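Local coordinates for autoinducer 2-binding protein LsrB (Clostridium saccharobutylicum DSM 13864, PDB 6DSP) that binds the quorum-sensing signal autoinducer-2 in its cyclic tetrahydroxytetrahydrofuran form, as a receptor of the LsrB family of solute-binding proteins, at residues A[241-252]-A[263-271]. Sequence-based numbering, arbitrary orientation.
Sequences TAKNVTITGFAS and GILTRWGLW. With PAV ((2R,4S)-2-methyl-2,3,3,4-tetrahydroxytetrahydrofuran), chain C.
Phe250 and Trp271 meet edge-to-face beside the bound autoinducer-2, where the ends of strands 246-249 and 268-270, in one lobe of this periplasmic-binding-protein fold, reach the ligand cleft. The Trp271 edge is directed at the face of the Phe250 ring, with CZ3 over its centre and the planes at 75°; Trp171 makes a second edge-to-face contact with Phe250. Along the tryptophan rim, CZ2 lies 3.4 Å from PAV O3, while Leu270 CG sits over one indole face and its CD1 approaches the ligand methyl C1. Asp110, Asp167, Lys29, Gln168 and the backbone N of Ser225 hydrogen-bond the ligand, so the aromatic and leucine side chains probably add shape complementarity to the polar bonds.

The tightly packed part is where Gly249-Ser252 lies against Trp268-Leu270. Strand 246-249, an outer strand of a four-stranded parallel sheet, runs nearly parallel to strand 268-270, and a single bridge joins Phe250 to Gly269: Gly269 N donates to Gly249 O at 2.9 Å, and Ala251 N to Gly269 O. With CG held between its backbone N and carbonyl carbon, Trp268 brings NE1 to Ala251 O, which lies in the indole plane, in a weak bond of 3.2 Å bent to 124°.

Farther from the ligand, at Val245-Ile247 and Ile264-Arg267, water molecules carry much of the backbone contact. One links Val245 O and Ile247 N to Ile264 O; another joins Ile247 O to Arg267 O, the carbonyl that also accepts from Thr248 OG1 from above its plane. The Arg267 guanidinium leads away to a salt bridge with Glu144. Direct contact resumes at the partly exposed end: the Thr241 ST turn faces Gly263, which closes helix 257-261 in a Schellman motif, and Ala242 N reaches Gly263 O at 2.8 Å, nearly straight at 171°.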
loop_
_atom_site.group_PDB
_atom_site.type_symbol
_atom_site.label_atom_id
_atom_site.label_comp_id
_atom_site.label_asym_id
_atom_site.label_seq_id
_atom_site.Cartn_x
_atom_site.Cartn_y
_atom_site.Cartn_z
ATOM N N THR A 241 -2.008 -11.732 -23.338
ATOM C CA THR A 241 -0.650 -11.491 -22.864
ATOM C C THR A 241 -0.409 -9.993 -22.802
ATOM O O THR A 241 -1.292 -9.174 -23.124
ATOM C CB THR A 241 0.383 -12.088 -23.818
ATOM O OG1 THR A 241 0.384 -11.306 -25.022
ATOM C CG2 THR A 241 0.071 -13.530 -24.116
ATOM N N ALA A 242 0.803 -9.629 -22.349
ATOM C CA ALA A 242 1.218 -8.233 -22.316
ATOM C C ALA A 242 1.170 -7.583 -23.699
ATOM O O ALA A 242 1.130 -6.353 -23.789
ATOM C CB ALA A 242 2.643 -8.152 -21.779
ATOM N N LYS A 243 1.141 -8.370 -24.778
ATOM C CA LYS A 243 1.023 -7.768 -26.098
ATOM C C LYS A 243 -0.393 -7.295 -26.395
ATOM O O LYS A 243 -0.578 -6.454 -27.289
ATOM C CB LYS A 243 1.526 -8.759 -27.156
ATOM C CG LYS A 243 3.025 -8.973 -27.032
ATOM C CD LYS A 243 3.747 -7.613 -27.073
ATOM C CE LYS A 243 5.207 -7.717 -27.466
ATOM N NZ LYS A 243 5.851 -6.385 -27.346
ATOM N N ASN A 244 -1.401 -7.835 -25.697
ATOM C CA ASN A 244 -2.796 -7.469 -25.920
ATOM C C ASN A 244 -3.239 -6.300 -25.067
ATOM O O ASN A 244 -3.992 -5.451 -25.546
ATOM C CB ASN A 244 -3.718 -8.639 -25.559
ATOM C CG ASN A 244 -3.465 -9.859 -26.418
ATOM O OD1 ASN A 244 -2.993 -10.878 -25.934
ATOM N ND2 ASN A 244 -3.815 -9.769 -27.686
ATOM N N VAL A 245 -2.795 -6.252 -23.811
ATOM C CA VAL A 245 -3.294 -5.275 -22.852
ATOM C C VAL A 245 -2.188 -5.016 -21.844
ATOM O O VAL A 245 -1.383 -5.910 -21.543
ATOM C CB VAL A 245 -4.576 -5.789 -22.159
ATOM C CG1 VAL A 245 -4.289 -7.072 -21.333
ATOM C CG2 VAL A 245 -5.182 -4.706 -21.277
ATOM N N THR A 246 -2.128 -3.784 -21.338
ATOM C CA THR A 246 -1.105 -3.441 -20.368
ATOM C C THR A 246 -1.707 -3.395 -18.974
ATOM O O THR A 246 -2.634 -2.631 -18.715
ATOM C CB THR A 246 -0.428 -2.111 -20.693
ATOM O OG1 THR A 246 0.247 -2.230 -21.971
ATOM C CG2 THR A 246 0.555 -1.710 -19.595
ATOM N N ILE A 247 -1.167 -4.219 -18.078
ATOM C CA ILE A 247 -1.572 -4.281 -16.681
ATOM C C ILE A 247 -0.358 -3.900 -15.854
ATOM O O ILE A 247 0.732 -4.436 -16.075
ATOM C CB ILE A 247 -2.046 -5.700 -16.329
ATOM C CG1 ILE A 247 -3.335 -6.034 -17.091
ATOM C CG2 ILE A 247 -2.250 -5.829 -14.799
ATOM C CD1 ILE A 247 -3.599 -7.516 -17.227
ATOM N N THR A 248 -0.545 -2.984 -14.906
ATOM C CA THR A 248 0.531 -2.683 -13.972
ATOM C C THR A 248 -0.104 -2.385 -12.630
ATOM O O THR A 248 -1.331 -2.407 -12.500
ATOM C CB THR A 248 1.425 -1.532 -14.465
ATOM O OG1 THR A 248 2.631 -1.510 -13.694
ATOM C CG2 THR A 248 0.713 -0.183 -14.405
ATOM N N GLY A 249 0.722 -2.128 -11.621
ATOM C CA GLY A 249 0.185 -1.930 -10.291
ATOM C C GLY A 249 1.245 -2.202 -9.253
ATOM O O GLY A 249 2.440 -2.172 -9.544
ATOM N N PHE A 250 0.775 -2.439 -8.025
ATOM C CA PHE A 250 1.658 -2.688 -6.892
ATOM C C PHE A 250 1.414 -4.082 -6.315
ATOM O O PHE A 250 0.268 -4.414 -5.955
ATOM C CB PHE A 250 1.402 -1.671 -5.777
ATOM C CG PHE A 250 1.845 -0.251 -6.093
ATOM C CD1 PHE A 250 2.988 0.028 -6.889
ATOM C CD2 PHE A 250 1.144 0.816 -5.537
ATOM C CE1 PHE A 250 3.383 1.349 -7.110
ATOM C CE2 PHE A 250 1.544 2.137 -5.747
ATOM C CZ PHE A 250 2.666 2.400 -6.539
ATOM N N ALA A 251 2.493 -4.853 -6.130
ATOM C CA ALA A 251 2.408 -6.127 -5.420
ATOM C C ALA A 251 3.819 -6.584 -5.112
ATOM O O ALA A 251 4.768 -6.227 -5.816
ATOM C CB ALA A 251 1.671 -7.201 -6.237
ATOM N N SER A 252 3.958 -7.381 -4.050
ATOM C CA SER A 252 5.261 -7.944 -3.741
ATOM C C SER A 252 5.693 -8.883 -4.874
ATOM O O SER A 252 4.867 -9.552 -5.504
ATOM C CB SER A 252 5.280 -8.599 -2.353
ATOM O OG SER A 252 4.178 -9.480 -2.157
ATOM N N GLY A 263 4.520 -14.045 -19.476
ATOM C CA GLY A 263 4.287 -12.982 -20.436
ATOM C C GLY A 263 2.991 -12.240 -20.245
ATOM O O GLY A 263 2.536 -11.558 -21.169
ATOM N N ILE A 264 2.372 -12.335 -19.063
ATOM C CA ILE A 264 1.073 -11.715 -18.875
ATOM C C ILE A 264 1.225 -10.222 -18.630
ATOM O O ILE A 264 0.333 -9.448 -19.000
ATOM C CB ILE A 264 0.293 -12.387 -17.713
ATOM C CG1 ILE A 264 0.207 -13.901 -17.914
ATOM C CG2 ILE A 264 -1.098 -11.756 -17.561
ATOM C CD1 ILE A 264 -0.438 -14.280 -19.228
ATOM N N LEU A 265 2.294 -9.803 -17.943
ATOM C CA LEU A 265 2.569 -8.380 -17.754
ATOM C C LEU A 265 4.075 -8.168 -17.794
ATOM O O LEU A 265 4.859 -9.062 -17.482
ATOM C CB LEU A 265 1.974 -7.798 -16.443
ATOM C CG LEU A 265 2.757 -8.017 -15.139
ATOM C CD1 LEU A 265 2.174 -7.155 -14.008
ATOM C CD2 LEU A 265 2.729 -9.477 -14.716
ATOM N N THR A 266 4.457 -6.936 -18.094
ATOM C CA THR A 266 5.856 -6.590 -18.227
ATOM C C THR A 266 6.443 -6.005 -16.957
ATOM O O THR A 266 7.624 -6.229 -16.675
ATOM C CB THR A 266 5.993 -5.529 -19.351
ATOM O OG1 THR A 266 5.419 -6.052 -20.559
ATOM C CG2 THR A 266 7.447 -5.163 -19.586
ATOM N N ARG A 267 5.665 -5.241 -16.185
ATOM C CA ARG A 267 6.265 -4.327 -15.228
ATOM C C ARG A 267 5.246 -4.010 -14.145
ATOM O O ARG A 267 4.074 -3.780 -14.444
ATOM C CB ARG A 267 6.667 -3.037 -15.971
ATOM C CG ARG A 267 7.203 -1.924 -15.090
ATOM C CD ARG A 267 7.589 -0.717 -15.966
ATOM N NE ARG A 267 8.816 -0.916 -16.729
ATOM C CZ ARG A 267 8.870 -1.260 -18.021
ATOM N NH1 ARG A 267 7.745 -1.481 -18.710
ATOM N NH2 ARG A 267 10.054 -1.384 -18.619
ATOM N N TRP A 268 5.712 -3.967 -12.898
ATOM C CA TRP A 268 4.889 -3.537 -11.763
ATOM C C TRP A 268 5.862 -3.026 -10.719
ATOM O O TRP A 268 7.073 -3.079 -10.920
ATOM C CB TRP A 268 4.011 -4.700 -11.243
ATOM C CG TRP A 268 4.774 -5.742 -10.474
ATOM C CD1 TRP A 268 4.779 -5.896 -9.124
ATOM C CD2 TRP A 268 5.601 -6.785 -11.010
ATOM N NE1 TRP A 268 5.580 -6.943 -8.777
ATOM C CE2 TRP A 268 6.121 -7.500 -9.910
ATOM C CE3 TRP A 268 5.990 -7.153 -12.315
ATOM C CZ2 TRP A 268 7.003 -8.573 -10.064
ATOM C CZ3 TRP A 268 6.868 -8.234 -12.464
ATOM C CH2 TRP A 268 7.360 -8.925 -11.345
ATOM N N GLY A 269 5.341 -2.522 -9.597
ATOM C CA GLY A 269 6.210 -1.949 -8.591
ATOM C C GLY A 269 5.848 -2.312 -7.166
ATOM O O GLY A 269 4.777 -2.865 -6.877
ATOM N N LEU A 270 6.756 -1.945 -6.271
ATOM C CA LEU A 270 6.492 -1.967 -4.832
ATOM C C LEU A 270 7.626 -1.200 -4.168
ATOM O O LEU A 270 8.024 -0.133 -4.660
ATOM C CB LEU A 270 6.318 -3.389 -4.268
ATOM C CG LEU A 270 5.488 -3.388 -2.962
ATOM C CD1 LEU A 270 3.986 -3.229 -3.197
ATOM C CD2 LEU A 270 5.793 -4.651 -2.149
ATOM N N TRP A 271 8.109 -1.708 -3.042
ATOM C CA TRP A 271 9.060 -1.064 -2.140
ATOM C C TRP A 271 9.351 -2.146 -1.102
ATOM O O TRP A 271 8.744 -3.225 -1.134
ATOM C CB TRP A 271 8.443 0.207 -1.494
ATOM C CG TRP A 271 7.088 -0.048 -0.883
ATOM C CD1 TRP A 271 6.841 -0.571 0.362
ATOM C CD2 TRP A 271 5.805 0.124 -1.504
ATOM N NE1 TRP A 271 5.490 -0.738 0.557
ATOM C CE2 TRP A 271 4.821 -0.318 -0.572
ATOM C CE3 TRP A 271 5.381 0.641 -2.733
ATOM C CZ2 TRP A 271 3.453 -0.262 -0.854
ATOM C CZ3 TRP A 271 4.017 0.688 -3.007
ATOM C CH2 TRP A 271 3.070 0.229 -2.068
HETATM O O2 PAV C . -0.952 -1.388 -2.949
HETATM C C2 PAV C . -0.798 -2.072 -1.688
HETATM C C1 PAV C . 0.465 -2.961 -1.644
HETATM O O5 PAV C . -1.934 -3.102 -1.696
HETATM C C5 PAV C . -2.213 -3.394 -0.396
HETATM C C4 PAV C . -1.437 -2.398 0.486
HETATM O O4 PAV C . -2.273 -1.893 1.523
HETATM C C3 PAV C . -0.996 -1.353 -0.545
HETATM O O3 PAV C . 0.198 -0.739 -0.141
HETATM O O13 PAV C . -2.020 -0.405 -0.744
HETATM O O HOH W 1 -0.208 -6.775 -19.255
HETATM O O HOH W 2 3.261 -3.906 -17.329
#